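Local coordinates for microcin B17-processing protein McbD (Escherichia coli str. K-12 substr. MG1655, PDB 6GRH) that is necessary to process the inactive microcin B17 precursor, McbA, into the active peptide, and belongs to the YcaO cyclodehydratase family, at residues T39-A44 / F59-F64; P125-A130 / I134-D139; Y341-R346 / V352-I357. The protein carries 1 engineered substitution. All coordinates share one frame; numbering follows the deposited sequence. Where two conformers were deposited one is given.

The three contacts follow one another along the chain and meet around helix 47-66. Contacts 1 and 3 are closest, with centres about 14 Å apart: the helical segment 59-64 of contact 1 brings His63 NE2 to 2.7 Å from Tyr341 OH of the hairpin in contact 3, a probable hydrogen bond. Contact 2 lies about 20 Å from contact 1 and 17 Å from contact 3, centre to centre, yet touches both. Phe64 CD1 comes within 3.5 Å of Ile129 O, and Lys356 CE within 3.8 Å of Ile128 O. The ligands here are two ethanediols at contact 3, probably from the crystallisation liquor.

Contact 1 of 3, residues T39-A44 / F59-F64; sequences TPASAA and FERRHF
Ala41 and Arg61 are the nearest backbone positions, their CA atoms 7.8 Å apart, so the start of strand 41-45 and helix 47-66 are spanned by a long side chain and not by direct backbone packing. Arg61 does the spanning. Its chain leaves the helix with CG anti to the carbonyl carbon and bends at chi2 and again at chi3 (-69°), which brings the guanidinium edge-on to the peptides of residues 39 and 40. NH2 donates to Thr39 O at 3.0 Å, with a nearly straight N-H...O angle of 164°. The acceptor lies in the guanidinium plane, whereas NH2 stands well above the plane of the carbonyl, away from its lone pairs. A second approach, from NH2 to Pro40 O, is strongly bent and counts only as weak. Over one face of the guanidinium lies the methyl of Ala41, with CB 4.0 Å from NH2; a small apolar residue suits this place, as its methyl can lie against the flat face. The other terminal nitrogen, NH1, donates to a water at 2.9 Å, and that water also accepts from Ser42 N at 2.9 Å. Glu57, one turn earlier on the same helix, forms a salt bridge with NH1, which probably offsets the positive charge and helps to fix the group. Arginine suits the position because its several N-H groups can serve carbonyls, water and carboxylate at once. Within this chain 41-45 is an outermost strand of a four-stranded antiparallel sheet; Ala41 and Ala43 bond their backbones to Ile32 and Ser30 of strand 28-33. The contact is thus an arginine-mediated, partly solvated junction between a sheet's edge strand and the helix that follows it in the YcaO region.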
loop_
_atom_site.group_PDB
_atom_site.type_symbol
_atom_site.label_atom_id
_atom_site.label_comp_id
_atom_site.label_asym_id
_atom_site.label_seq_id
_atom_site.Cartn_x
_atom_site.Cartn_y
_atom_site.Cartn_z
ATOM N N THR E 39 -23.550 -21.206 22.877
ATOM C CA THR E 39 -22.792 -22.054 21.954
ATOM C C THR E 39 -22.575 -21.233 20.659
ATOM O O THR E 39 -23.336 -20.320 20.387
ATOM C CB THR E 39 -23.523 -23.357 21.625
ATOM O OG1 THR E 39 -24.790 -23.042 21.052
ATOM C CG2 THR E 39 -23.721 -24.211 22.875
ATOM N N PRO E 40 -21.530 -21.538 19.882
ATOM C CA PRO E 40 -21.215 -20.694 18.712
ATOM C C PRO E 40 -22.403 -20.527 17.743
ATOM O O PRO E 40 -23.150 -21.465 17.512
ATOM C CB PRO E 40 -20.081 -21.453 18.025
ATOM C CG PRO E 40 -19.488 -22.303 19.070
ATOM C CD PRO E 40 -20.536 -22.603 20.088
ATOM N N ALA E 41 -22.595 -19.335 17.225
ATOM C CA ALA E 41 -23.707 -19.045 16.339
ATOM C C ALA E 41 -23.216 -19.027 14.904
ATOM O O ALA E 41 -22.196 -18.386 14.603
ATOM C CB ALA E 41 -24.288 -17.694 16.708
ATOM N N SER E 42 -23.930 -19.688 13.995
ATOM C CA SER E 42 -23.488 -19.704 12.611
ATOM C C SER E 42 -24.634 -19.700 11.605
ATOM O O SER E 42 -25.773 -19.936 11.959
ATOM C CB SER E 42 -22.629 -20.935 12.386
ATOM O OG SER E 42 -23.412 -22.091 12.558
ATOM N N ALA E 43 -24.282 -19.429 10.360
ATOM C CA ALA E 43 -25.205 -19.451 9.244
ATOM C C ALA E 43 -24.418 -19.755 8.002
ATOM O O ALA E 43 -23.223 -19.437 7.895
ATOM C CB ALA E 43 -25.913 -18.127 9.090
ATOM N N ALA E 44 -25.116 -20.306 7.027
ATOM C CA ALA E 44 -24.516 -20.611 5.765
ATOM C C ALA E 44 -25.453 -20.226 4.645
ATOM O O ALA E 44 -26.678 -20.267 4.805
ATOM C CB ALA E 44 -24.160 -22.088 5.702
ATOM N N PHE E 59 -27.332 -12.557 18.038
ATOM C CA PHE E 59 -28.204 -11.646 18.781
ATOM C C PHE E 59 -29.392 -12.414 19.391
ATOM O O PHE E 59 -29.749 -12.184 20.551
ATOM C CB PHE E 59 -28.757 -10.529 17.910
ATOM C CG PHE E 59 -27.947 -9.268 17.914
ATOM C CD1 PHE E 59 -28.268 -8.232 18.795
ATOM C CD2 PHE E 59 -26.928 -9.058 16.985
ATOM C CE1 PHE E 59 -27.548 -7.033 18.788
ATOM C CE2 PHE E 59 -26.201 -7.858 16.961
ATOM C CZ PHE E 59 -26.519 -6.836 17.852
ATOM N N GLU E 60 -29.979 -13.312 18.601
ATOM C CA GLU E 60 -31.126 -14.109 19.054
ATOM C C GLU E 60 -30.778 -14.961 20.280
ATOM O O GLU E 60 -31.428 -14.875 21.297
ATOM C CB GLU E 60 -31.611 -15.042 17.945
ATOM C CG GLU E 60 -32.801 -15.889 18.351
ATOM C CD GLU E 60 -32.957 -17.137 17.495
ATOM O OE1 GLU E 60 -32.907 -16.988 16.264
ATOM O OE2 GLU E 60 -33.135 -18.249 18.067
ATOM N N ARG E 61 -29.763 -15.795 20.141
ATOM C CA ARG E 61 -29.356 -16.704 21.201
ATOM C C ARG E 61 -28.849 -15.995 22.434
ATOM O O ARG E 61 -29.157 -16.415 23.562
ATOM C CB ARG E 61 -28.335 -17.717 20.678
ATOM C CG ARG E 61 -28.962 -18.578 19.584
ATOM C CD ARG E 61 -28.712 -20.060 19.755
ATOM N NE ARG E 61 -27.311 -20.315 19.524
ATOM C CZ ARG E 61 -26.790 -20.899 18.449
ATOM N NH1 ARG E 61 -27.540 -21.352 17.443
ATOM N NH2 ARG E 61 -25.483 -21.066 18.409
ATOM N N ARG E 62 -28.113 -14.909 22.246
ATOM C CA ARG E 62 -27.682 -14.120 23.384
ATOM C C ARG E 62 -28.875 -13.555 24.158
ATOM O O ARG E 62 -28.886 -13.558 25.398
ATOM C CB ARG E 62 -26.736 -12.995 22.977
ATOM C CG ARG E 62 -26.203 -12.234 24.184
ATOM C CD ARG E 62 -25.215 -11.156 23.761
ATOM N NE ARG E 62 -25.821 -10.097 22.937
ATOM C CZ ARG E 62 -25.217 -8.944 22.630
ATOM N NH1 ARG E 62 -23.976 -8.647 23.047
ATOM N NH2 ARG E 62 -25.859 -8.059 21.930
ATOM N N HIS E 63 -29.883 -13.092 23.437
ATOM C CA HIS E 63 -31.055 -12.544 24.095
ATOM C C HIS E 63 -31.788 -13.577 24.998
ATOM O O HIS E 63 -32.027 -13.335 26.192
ATOM C CB HIS E 63 -32.039 -11.997 23.071
ATOM C CG HIS E 63 -33.253 -11.394 23.696
ATOM N ND1 HIS E 63 -33.244 -10.146 24.283
ATOM C CD2 HIS E 63 -34.516 -11.867 23.820
ATOM C CE1 HIS E 63 -34.460 -9.870 24.724
ATOM N NE2 HIS E 63 -35.252 -10.896 24.455
ATOM N N PHE E 64 -32.140 -14.705 24.394
ATOM C CA PHE E 64 -32.950 -15.737 25.061
ATOM C C PHE E 64 -32.160 -16.500 26.122
ATOM O O PHE E 64 -32.715 -16.812 27.183
ATOM C CB PHE E 64 -33.612 -16.661 24.035
ATOM C CG PHE E 64 -34.678 -15.975 23.244
ATOM C CD1 PHE E 64 -35.929 -15.743 23.817
ATOM C CD2 PHE E 64 -34.455 -15.536 21.944
ATOM C CE1 PHE E 64 -36.928 -15.101 23.097
ATOM C CE2 PHE E 64 -35.451 -14.888 21.230
ATOM C CZ PHE E 64 -36.682 -14.661 21.814
HETATM O O HOH W 1 -25.685 -21.703 15.207
#

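Contact 2 of 3, residues P125-A130 / I134-D139; sequences PAVIIA and ITAADD
Val127 and Ala136 face each other, both CA-CB bonds directed at the opposite segment, and their CB atoms meet at 3.9 Å. The methyl of Ala136 rests on the Val127 backbone as well, 3.7 Å from its CA; alanine suits the place because its single methyl can lie directly against the main chain. The same Val127 CB also meets Asp139, CB to CB at 3.7 Å, while its CG2, anti to the backbone N, lies alongside Asp139 O. Asp139 offers its methylene to the valine, while its carboxylate is held by His106 (OD1) and Lys109 N (OD2). A water also links the segments, donating to Asp139 OD2 at 2.6 Å and accepting from Val127 N at 2.8 Å. At the other end Ala130 and Thr135 point at each other. The alanine methyl sits 3.7 Å from both CB and CG2 of Thr135, whose chi1 of -59° sets CG2 anti to the backbone N and directs OG1 to Asp132 OD1. Threonine fits because one branch packs while the other bonds. Asp132 OD2 accepts from Ile134 N, completing an Asx turn in the short link between the segments. Small apolar residues thus close a compact, buried reversal of the loop between strands 121-125 and 151-154, in which residues 126-129, helical in their backbone angles, meet a 3-10 turn beginning at Ala137.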
loop_
_atom_site.group_PDB
_atom_site.type_symbol
_atom_site.label_atom_id
_atom_site.label_comp_id
_atom_site.label_asym_id
_atom_site.label_seq_id
_atom_site.Cartn_x
_atom_site.Cartn_y
_atom_site.Cartn_z
ATOM N N PRO E 125 -45.968 -16.464 30.658
ATOM C CA PRO E 125 -44.942 -16.861 31.618
ATOM C C PRO E 125 -43.544 -16.780 31.060
ATOM O O PRO E 125 -43.268 -17.328 29.993
ATOM C CB PRO E 125 -45.304 -18.309 31.946
ATOM C CG PRO E 125 -46.772 -18.347 31.767
ATOM C CD PRO E 125 -47.002 -17.516 30.536
ATOM N N ALA E 126 -42.678 -16.106 31.808
ATOM C CA ALA E 126 -41.283 -15.941 31.443
ATOM C C ALA E 126 -40.531 -17.271 31.379
ATOM O O ALA E 126 -39.587 -17.412 30.568
ATOM C CB ALA E 126 -40.597 -15.006 32.428
ATOM N N VAL E 127 -40.951 -18.241 32.199
ATOM C CA VAL E 127 -40.295 -19.551 32.249
ATOM C C VAL E 127 -40.265 -20.282 30.884
ATOM O O VAL E 127 -39.377 -21.098 30.621
ATOM C CB VAL E 127 -40.935 -20.439 33.325
ATOM C CG1 VAL E 127 -42.314 -20.945 32.884
ATOM C CG2 VAL E 127 -40.005 -21.586 33.712
ATOM N N ILE E 128 -41.237 -19.987 30.029
ATOM C CA ILE E 128 -41.279 -20.568 28.688
ATOM C C ILE E 128 -40.217 -19.960 27.735
ATOM O O ILE E 128 -39.739 -20.639 26.831
ATOM C CB ILE E 128 -42.702 -20.452 28.087
ATOM C CG1 ILE E 128 -43.693 -21.162 29.017
ATOM C CG2 ILE E 128 -42.768 -21.077 26.695
ATOM C CD1 ILE E 128 -45.138 -20.845 28.731
ATOM N N ILE E 129 -39.849 -18.706 27.975
ATOM C CA ILE E 129 -39.050 -17.911 27.048
ATOM C C ILE E 129 -37.564 -17.834 27.384
ATOM O O ILE E 129 -36.724 -17.931 26.494
ATOM C CB ILE E 129 -39.658 -16.501 26.947
ATOM C CG1 ILE E 129 -40.549 -16.472 25.713
ATOM C CG2 ILE E 129 -38.581 -15.435 26.858
ATOM C CD1 ILE E 129 -41.922 -15.890 25.937
ATOM N N ALA E 130 -37.249 -17.670 28.662
ATOM C CA ALA E 130 -35.866 -17.522 29.110
ATOM C C ALA E 130 -35.155 -18.893 29.145
ATOM O O ALA E 130 -35.677 -19.825 29.728
ATOM C CB ALA E 130 -35.871 -16.886 30.491
ATOM N N ILE E 134 -31.883 -18.884 35.936
ATOM C CA ILE E 134 -31.990 -17.840 36.946
ATOM C C ILE E 134 -33.229 -16.967 36.772
ATOM O O ILE E 134 -33.887 -16.612 37.747
ATOM C CB ILE E 134 -30.697 -16.972 36.931
ATOM C CG1 ILE E 134 -29.507 -17.853 37.365
ATOM C CG2 ILE E 134 -30.840 -15.768 37.861
ATOM C CD1 ILE E 134 -28.134 -17.336 37.018
ATOM N N THR E 135 -33.529 -16.608 35.529
ATOM C CA THR E 135 -34.573 -15.640 35.217
ATOM C C THR E 135 -35.907 -15.992 35.878
ATOM O O THR E 135 -36.495 -15.150 36.546
ATOM C CB THR E 135 -34.721 -15.507 33.699
ATOM O OG1 THR E 135 -33.460 -15.095 33.163
ATOM C CG2 THR E 135 -35.768 -14.493 33.345
ATOM N N ALA E 136 -36.343 -17.243 35.731
ATOM C CA ALA E 136 -37.611 -17.696 36.291
ATOM C C ALA E 136 -37.420 -18.981 37.081
ATOM O O ALA E 136 -38.248 -19.892 37.013
ATOM C CB ALA E 136 -38.638 -17.881 35.159
ATOM N N ALA E 137 -36.334 -19.020 37.862
ATOM C CA ALA E 137 -35.968 -20.161 38.708
ATOM C C ALA E 137 -37.129 -20.773 39.510
ATOM O O ALA E 137 -37.270 -21.988 39.545
ATOM C CB ALA E 137 -34.857 -19.763 39.676
ATOM N N ASP E 138 -37.939 -19.929 40.148
ATOM C CA ASP E 138 -39.033 -20.387 41.033
ATOM C C ASP E 138 -40.243 -20.982 40.268
ATOM O O ASP E 138 -41.125 -21.590 40.887
ATOM C CB ASP E 138 -39.505 -19.250 41.948
ATOM C CG ASP E 138 -38.411 -18.771 42.898
ATOM O OD1 ASP E 138 -37.947 -19.575 43.722
ATOM O OD2 ASP E 138 -37.988 -17.601 42.792
ATOM N N ASP E 139 -40.265 -20.803 38.940
ATOM C CA ASP E 139 -41.291 -21.359 38.058
ATOM C C ASP E 139 -40.843 -22.645 37.348
ATOM O O ASP E 139 -41.636 -23.253 36.633
ATOM C CB ASP E 139 -41.671 -20.318 36.998
ATOM C CG ASP E 139 -42.096 -18.974 37.599
ATOM O OD1 ASP E 139 -42.436 -18.916 38.808
ATOM O OD2 ASP E 139 -42.076 -17.967 36.853
HETATM O O HOH W 2 -42.788 -17.758 34.317
#

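Contact 3 of 3, residues Y341-R346 / V352-I357; sequences YYARER and VWYTKI. With EDO (1,2-ethanediol), chain N; EDO (1,2-ethanediol), chain Q.
Arg344 and Trp353 form an antiparallel non-hydrogen-bonded pair in the hairpin of strands 339-347 and 350-358, and the arginine runs over the indole. Its CB stands 3.6 Å from the centroid of the six-membered ring, 11° off the normal, a CH-pi contact. CG, placed between the backbone N and carbonyl carbon (chi1 75°), carries on above the rim, 3.9 Å from CH2. The chain bends at chi2 and leaves the ring: NE bonds Thr31 O of the McbB chain, and NH2 donates to an ethanediol O2 at 2.9 Å, while Tyr342 CE2 lies against one guanidinium face. Trp353 NE1 donates at its own edge to the second ethanediol. On the opposite face of the sheet, Tyr354 OH gives its proton to Glu345 OE1 at 2.6 Å, approaching from above the carboxylate plane, with ring and carboxylate nearly perpendicular (86°). The same oxygen makes a salt bridge with Arg199 of McbB. Paired backbone bonds, such as Tyr354 N to Ala343 O at 2.9 Å, hold the register. The chemistry implies division of labour: carbon chain and aromatic ring bury each other, while the charged ends, Arg344 and Glu345, join the hairpin to McbB.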
loop_
_atom_site.group_PDB
_atom_site.type_symbol
_atom_site.label_atom_id
_atom_site.label_comp_id
_atom_site.label_asym_id
_atom_site.label_seq_id
_atom_site.Cartn_x
_atom_site.Cartn_y
_atom_site.Cartn_z
ATOM N N TYR E 341 -44.180 -13.130 21.971
ATOM C CA TYR E 341 -43.256 -12.442 22.848
ATOM C C TYR E 341 -42.427 -11.528 21.991
ATOM O O TYR E 341 -42.010 -11.911 20.879
ATOM C CB TYR E 341 -42.312 -13.408 23.565
ATOM C CG TYR E 341 -41.090 -12.727 24.108
ATOM C CD1 TYR E 341 -41.145 -12.009 25.287
ATOM C CD2 TYR E 341 -39.882 -12.798 23.435
ATOM C CE1 TYR E 341 -40.024 -11.388 25.803
ATOM C CE2 TYR E 341 -38.744 -12.149 23.911
ATOM C CZ TYR E 341 -38.811 -11.449 25.099
ATOM O OH TYR E 341 -37.683 -10.811 25.573
ATOM N N TYR E 342 -42.144 -10.338 22.505
ATOM C CA TYR E 342 -41.309 -9.393 21.753
ATOM C C TYR E 342 -40.446 -8.572 22.678
ATOM O O TYR E 342 -40.791 -8.342 23.850
ATOM C CB TYR E 342 -42.179 -8.498 20.844
ATOM C CG TYR E 342 -43.006 -7.512 21.605
ATOM C CD1 TYR E 342 -44.234 -7.869 22.121
ATOM C CD2 TYR E 342 -42.528 -6.228 21.853
ATOM C CE1 TYR E 342 -44.980 -6.969 22.870
ATOM C CE2 TYR E 342 -43.258 -5.321 22.591
ATOM C CZ TYR E 342 -44.464 -5.689 23.117
ATOM O OH TYR E 342 -45.187 -4.771 23.856
ATOM N N ALA E 343 -39.283 -8.192 22.154
ATOM C CA ALA E 343 -38.376 -7.245 22.794
ATOM C C ALA E 343 -37.705 -6.451 21.661
ATOM O O ALA E 343 -37.657 -6.903 20.492
ATOM C CB ALA E 343 -37.339 -7.952 23.617
ATOM N N ARG E 344 -37.276 -5.245 21.984
ATOM C CA ARG E 344 -36.593 -4.406 21.018
ATOM C C ARG E 344 -35.560 -3.504 21.669
ATOM O O ARG E 344 -35.667 -3.141 22.848
ATOM C CB ARG E 344 -37.569 -3.635 20.142
ATOM C CG ARG E 344 -38.262 -2.448 20.790
ATOM C CD ARG E 344 -38.980 -2.821 22.062
ATOM N NE ARG E 344 -39.990 -1.844 22.449
ATOM C CZ ARG E 344 -40.747 -1.937 23.545
ATOM N NH1 ARG E 344 -40.573 -2.941 24.402
ATOM N NH2 ARG E 344 -41.679 -1.005 23.796
ATOM N N GLU E 345 -34.550 -3.158 20.869
ATOM C CA GLU E 345 -33.401 -2.362 21.330
ATOM C C GLU E 345 -32.947 -1.417 20.215
ATOM O O GLU E 345 -32.811 -1.826 19.055
ATOM C CB GLU E 345 -32.231 -3.293 21.728
ATOM C CG GLU E 345 -32.564 -4.190 22.907
ATOM C CD GLU E 345 -31.485 -5.191 23.290
ATOM O OE1 GLU E 345 -30.656 -5.603 22.414
ATOM O OE2 GLU E 345 -31.496 -5.572 24.488
ATOM N N ARG E 346 -32.737 -0.163 20.567
ATOM C CA ARG E 346 -32.191 0.803 19.658
ATOM C C ARG E 346 -30.738 0.504 19.278
ATOM O O ARG E 346 -29.873 0.275 20.145
ATOM C CB ARG E 346 -32.323 2.190 20.238
ATOM C CG ARG E 346 -32.148 3.281 19.223
ATOM C CD ARG E 346 -32.383 4.660 19.816
ATOM N NE ARG E 346 -32.045 5.688 18.845
ATOM C CZ ARG E 346 -32.109 7.002 19.055
ATOM N NH1 ARG E 346 -32.460 7.501 20.234
ATOM N NH2 ARG E 346 -31.784 7.831 18.066
ATOM N N VAL E 352 -33.773 -3.103 16.537
ATOM C CA VAL E 352 -33.707 -4.539 16.279
ATOM C C VAL E 352 -34.733 -5.207 17.198
ATOM O O VAL E 352 -35.029 -4.680 18.280
ATOM C CB VAL E 352 -32.298 -5.110 16.448
ATOM C CG1 VAL E 352 -31.316 -4.401 15.492
ATOM C CG2 VAL E 352 -31.782 -5.071 17.916
ATOM N N TRP E 353 -35.238 -6.368 16.749
ATOM C CA TRP E 353 -36.411 -7.047 17.302
ATOM C C TRP E 353 -36.082 -8.485 17.634
ATOM O O TRP E 353 -35.432 -9.185 16.832
ATOM C CB TRP E 353 -37.537 -7.014 16.290
ATOM C CG TRP E 353 -37.994 -5.618 16.094
ATOM C CD1 TRP E 353 -37.489 -4.706 15.219
ATOM C CD2 TRP E 353 -38.983 -4.945 16.856
ATOM N NE1 TRP E 353 -38.121 -3.507 15.382
ATOM C CE2 TRP E 353 -39.037 -3.622 16.390
ATOM C CE3 TRP E 353 -39.837 -5.334 17.904
ATOM C CZ2 TRP E 353 -39.930 -2.687 16.904
ATOM C CZ3 TRP E 353 -40.727 -4.392 18.423
ATOM C CH2 TRP E 353 -40.774 -3.096 17.909
ATOM N N TYR E 354 -36.517 -8.914 18.810
ATOM C CA TYR E 354 -36.455 -10.311 19.221
ATOM C C TYR E 354 -37.896 -10.745 19.393
ATOM O O TYR E 354 -38.698 -10.003 20.007
ATOM C CB TYR E 354 -35.721 -10.463 20.549
ATOM C CG TYR E 354 -34.424 -9.717 20.638
ATOM C CD1 TYR E 354 -34.393 -8.379 21.008
ATOM C CD2 TYR E 354 -33.213 -10.352 20.375
ATOM C CE1 TYR E 354 -33.176 -7.681 21.104
ATOM C CE2 TYR E 354 -32.002 -9.677 20.457
ATOM C CZ TYR E 354 -31.982 -8.351 20.837
ATOM O OH TYR E 354 -30.777 -7.687 20.935
ATOM N N THR E 355 -38.246 -11.900 18.840
ATOM C CA THR E 355 -39.608 -12.406 18.969
ATOM C C THR E 355 -39.587 -13.898 19.230
ATOM O O THR E 355 -38.668 -14.593 18.791
ATOM C CB THR E 355 -40.456 -12.183 17.694
ATOM O OG1 THR E 355 -39.712 -12.620 16.559
ATOM C CG2 THR E 355 -40.836 -10.726 17.526
ATOM N N LYS E 356 -40.632 -14.385 19.899
ATOM C CA LYS E 356 -40.900 -15.823 19.987
ATOM C C LYS E 356 -42.402 -16.046 19.916
ATOM O O LYS E 356 -43.174 -15.427 20.663
ATOM C CB LYS E 356 -40.342 -16.433 21.275
ATOM C CG LYS E 356 -40.485 -17.966 21.393
ATOM C CD LYS E 356 -40.100 -18.407 22.792
ATOM C CE LYS E 356 -40.301 -19.891 23.099
ATOM N NZ LYS E 356 -39.242 -20.722 22.473
ATOM N N ILE E 357 -42.798 -16.907 18.987
ATOM C CA ILE E 357 -44.168 -17.312 18.856
ATOM C C ILE E 357 -44.380 -18.559 19.688
ATOM O O ILE E 357 -43.665 -19.548 19.510
ATOM C CB ILE E 357 -44.583 -17.486 17.379
ATOM C CG1 ILE E 357 -44.594 -16.097 16.742
ATOM C CG2 ILE E 357 -45.960 -18.137 17.306
ATOM C CD1 ILE E 357 -45.041 -16.019 15.319
HETATM C C1 EDO N . -42.325 -2.383 27.569
HETATM O O1 EDO N . -41.532 -1.220 27.313
HETATM C C2 EDO N . -43.468 -2.555 26.569
HETATM O O2 EDO N . -43.711 -1.362 25.815
HETATM C C1 EDO Q . -36.578 0.165 12.327
HETATM O O1 EDO Q . -35.572 -0.788 12.691
HETATM C C2 EDO Q . -37.816 -0.055 13.193
HETATM O O2 EDO Q . -38.011 -1.443 13.492
#